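Local coordinates for protein beta-lactamase II (Erythrobacter litoralis, PDB 6V72) that probably hydrolyses beta-lactams to substituted beta-amino acids, as a zinc-dependent class B enzyme of the metallo-beta-lactamase superfamily, at residues M185-D190 with E236-L241. Residues are numbered along the deposited sequence; the frame is centred on the assembly and turned at random.
Sequences MIKAGD and ERTLDL. With CA (calcium ion), chain B.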
loop_
_atom_site.group_PDB
_atom_site.type_symbol
_atom_site.label_atom_id
_atom_site.label_comp_id
_atom_site.label_asym_id
_atom_site.label_seq_id
_atom_site.Cartn_x
_atom_site.Cartn_y
_atom_site.Cartn_z
HETATM N N MSE A 185 9.494 2.748 8.588
HETATM C CA MSE A 185 8.882 1.589 9.186
HETATM C C MSE A 185 7.649 1.956 10.016
HETATM O O MSE A 185 6.686 1.192 10.081
HETATM C CB MSE A 185 9.929 0.887 10.025
HETATM C CG MSE A 185 9.441 -0.147 10.962
HETATM SE SE MSE A 185 11.071 -0.795 11.795
HETATM C CE MSE A 185 12.409 0.276 10.868
ATOM N N ILE A 186 7.686 3.137 10.642
ATOM C CA ILE A 186 6.636 3.585 11.553
ATOM C C ILE A 186 5.692 4.497 10.793
ATOM O O ILE A 186 6.137 5.397 10.051
ATOM C CB ILE A 186 7.239 4.295 12.781
ATOM C CG1 ILE A 186 8.154 3.333 13.548
ATOM C CG2 ILE A 186 6.144 4.844 13.721
ATOM C CD1 ILE A 186 7.420 2.133 14.183
ATOM N N LYS A 187 4.395 4.237 10.946
ATOM C CA LYS A 187 3.314 4.990 10.330
ATOM C C LYS A 187 2.499 5.688 11.403
ATOM O O LYS A 187 2.639 5.417 12.599
ATOM C CB LYS A 187 2.383 4.074 9.532
ATOM C CG LYS A 187 3.042 3.157 8.559
ATOM C CD LYS A 187 4.019 3.860 7.653
ATOM C CE LYS A 187 4.398 2.904 6.559
ATOM N NZ LYS A 187 5.597 3.335 5.817
ATOM N N ALA A 188 1.567 6.519 10.945
ATOM C CA ALA A 188 0.851 7.406 11.852
ATOM C C ALA A 188 -0.082 6.616 12.761
ATOM O O ALA A 188 -0.527 5.518 12.423
ATOM C CB ALA A 188 0.046 8.438 11.062
ATOM N N GLY A 189 -0.370 7.199 13.930
ATOM C CA GLY A 189 -1.270 6.594 14.902
ATOM C C GLY A 189 -2.681 6.373 14.413
ATOM O O GLY A 189 -3.436 5.610 15.039
ATOM N N ASP A 190 -3.068 7.021 13.317
ATOM C CA ASP A 190 -4.387 6.828 12.737
ATOM C C ASP A 190 -4.306 6.188 11.360
ATOM O O ASP A 190 -5.288 6.199 10.612
ATOM C CB ASP A 190 -5.158 8.149 12.693
ATOM C CG ASP A 190 -4.529 9.189 11.770
ATOM O OD1 ASP A 190 -3.416 8.975 11.243
ATOM O OD2 ASP A 190 -5.169 10.256 11.575
ATOM N N GLU A 236 1.991 1.821 18.348
ATOM C CA GLU A 236 0.896 0.891 18.623
ATOM C C GLU A 236 0.123 0.558 17.356
ATOM O O GLU A 236 -0.187 -0.614 17.094
ATOM C CB GLU A 236 -0.039 1.485 19.673
ATOM C CG GLU A 236 -1.258 0.621 19.973
ATOM C CD GLU A 236 -2.312 1.346 20.800
ATOM O OE1 GLU A 236 -2.001 1.763 21.937
ATOM O OE2 GLU A 236 -3.454 1.508 20.305
ATOM N N ARG A 237 -0.213 1.581 16.562
ATOM C CA ARG A 237 -0.960 1.333 15.342
ATOM C C ARG A 237 -0.113 0.590 14.327
ATOM O O ARG A 237 -0.604 -0.337 13.684
ATOM C CB ARG A 237 -1.487 2.641 14.747
ATOM C CG ARG A 237 -2.187 2.486 13.407
ATOM C CD ARG A 237 -3.421 1.585 13.469
ATOM N NE ARG A 237 -4.381 1.975 14.496
ATOM C CZ ARG A 237 -5.357 2.869 14.314
ATOM N NH1 ARG A 237 -6.200 3.160 15.312
ATOM N NH2 ARG A 237 -5.491 3.485 13.137
ATOM N N THR A 238 1.149 1.003 14.140
ATOM C CA THR A 238 2.002 0.293 13.194
ATOM C C THR A 238 2.113 -1.185 13.558
ATOM O O THR A 238 2.020 -2.052 12.683
ATOM C CB THR A 238 3.392 0.936 13.132
ATOM O OG1 THR A 238 3.236 2.314 12.748
ATOM C CG2 THR A 238 4.280 0.176 12.109
ATOM N N LEU A 239 2.303 -1.478 14.847
ATOM C CA LEU A 239 2.382 -2.859 15.312
ATOM C C LEU A 239 1.090 -3.613 15.012
ATOM O O LEU A 239 1.116 -4.747 14.512
ATOM C CB LEU A 239 2.659 -2.867 16.821
ATOM C CG LEU A 239 2.817 -4.245 17.446
ATOM C CD1 LEU A 239 3.828 -5.112 16.658
ATOM C CD2 LEU A 239 3.238 -4.081 18.887
ATOM N N ASP A 240 -0.053 -2.996 15.313
ATOM C CA ASP A 240 -1.324 -3.662 15.033
ATOM C C ASP A 240 -1.451 -3.986 13.545
ATOM O O ASP A 240 -1.886 -5.086 13.168
ATOM C CB ASP A 240 -2.494 -2.780 15.463
ATOM C CG ASP A 240 -3.028 -3.107 16.866
ATOM O OD1 ASP A 240 -2.884 -4.265 17.342
ATOM O OD2 ASP A 240 -3.627 -2.197 17.480
ATOM N N LEU A 241 -1.098 -3.033 12.679
ATOM C CA LEU A 241 -1.182 -3.295 11.245
ATOM C C LEU A 241 -0.225 -4.408 10.837
ATOM O O LEU A 241 -0.571 -5.271 10.019
ATOM C CB LEU A 241 -0.872 -2.024 10.450
ATOM C CG LEU A 241 -1.900 -0.910 10.573
ATOM C CD1 LEU A 241 -1.345 0.371 9.946
ATOM C CD2 LEU A 241 -3.215 -1.337 9.896
HETATM CA CA CA B . -3.081 -6.590 17.315
HETATM O O HOH W 1 -3.413 -6.409 14.924
#
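The carbonyl oxygen of Gly189 sits over the face of the Arg237 guanidinium, 3.4 Å from CZ and above the centre of the group, so it lies above the plane and is not hydrogen-bonded to it. Bends in the arginine chain at chi2 (61°) and chi3 lay the guanidinium over Gly189 O, and its CG packs 3.6 Å from Ala188 O on the way. NH2 is hydrogen-bonded to Ala191 O, just past the loop segment, which probably helps to hold the plane in this orientation. The next residue, Thr238, makes the hydrogen bond of the interface: Lys187 N donates to OG1 over 2.9 Å, with the N-H pointing nearly straight at the oxygen (163°). OG1 is also bonded to Ala234 O, so two bonds hold the buried hydroxyl, one to the loop and one within the helix. CG2, anti to the backbone N, reaches Met185 O at 3.3 Å; that carbonyl is hydrogen-bonded by Tyr205 of helix 205-215. Lys187 turns its amine back to Cys184 O. Helix 233-243 thus packs, mainly through Arg237 and Thr238, on the loop after Cys184, a zinc ligand of this protein although no zinc is bound to this chain here; with the Lys187 side chain about 4 Å from that of His165, another zinc ligand, the contact borders the class B metallo-beta-lactamase zinc site.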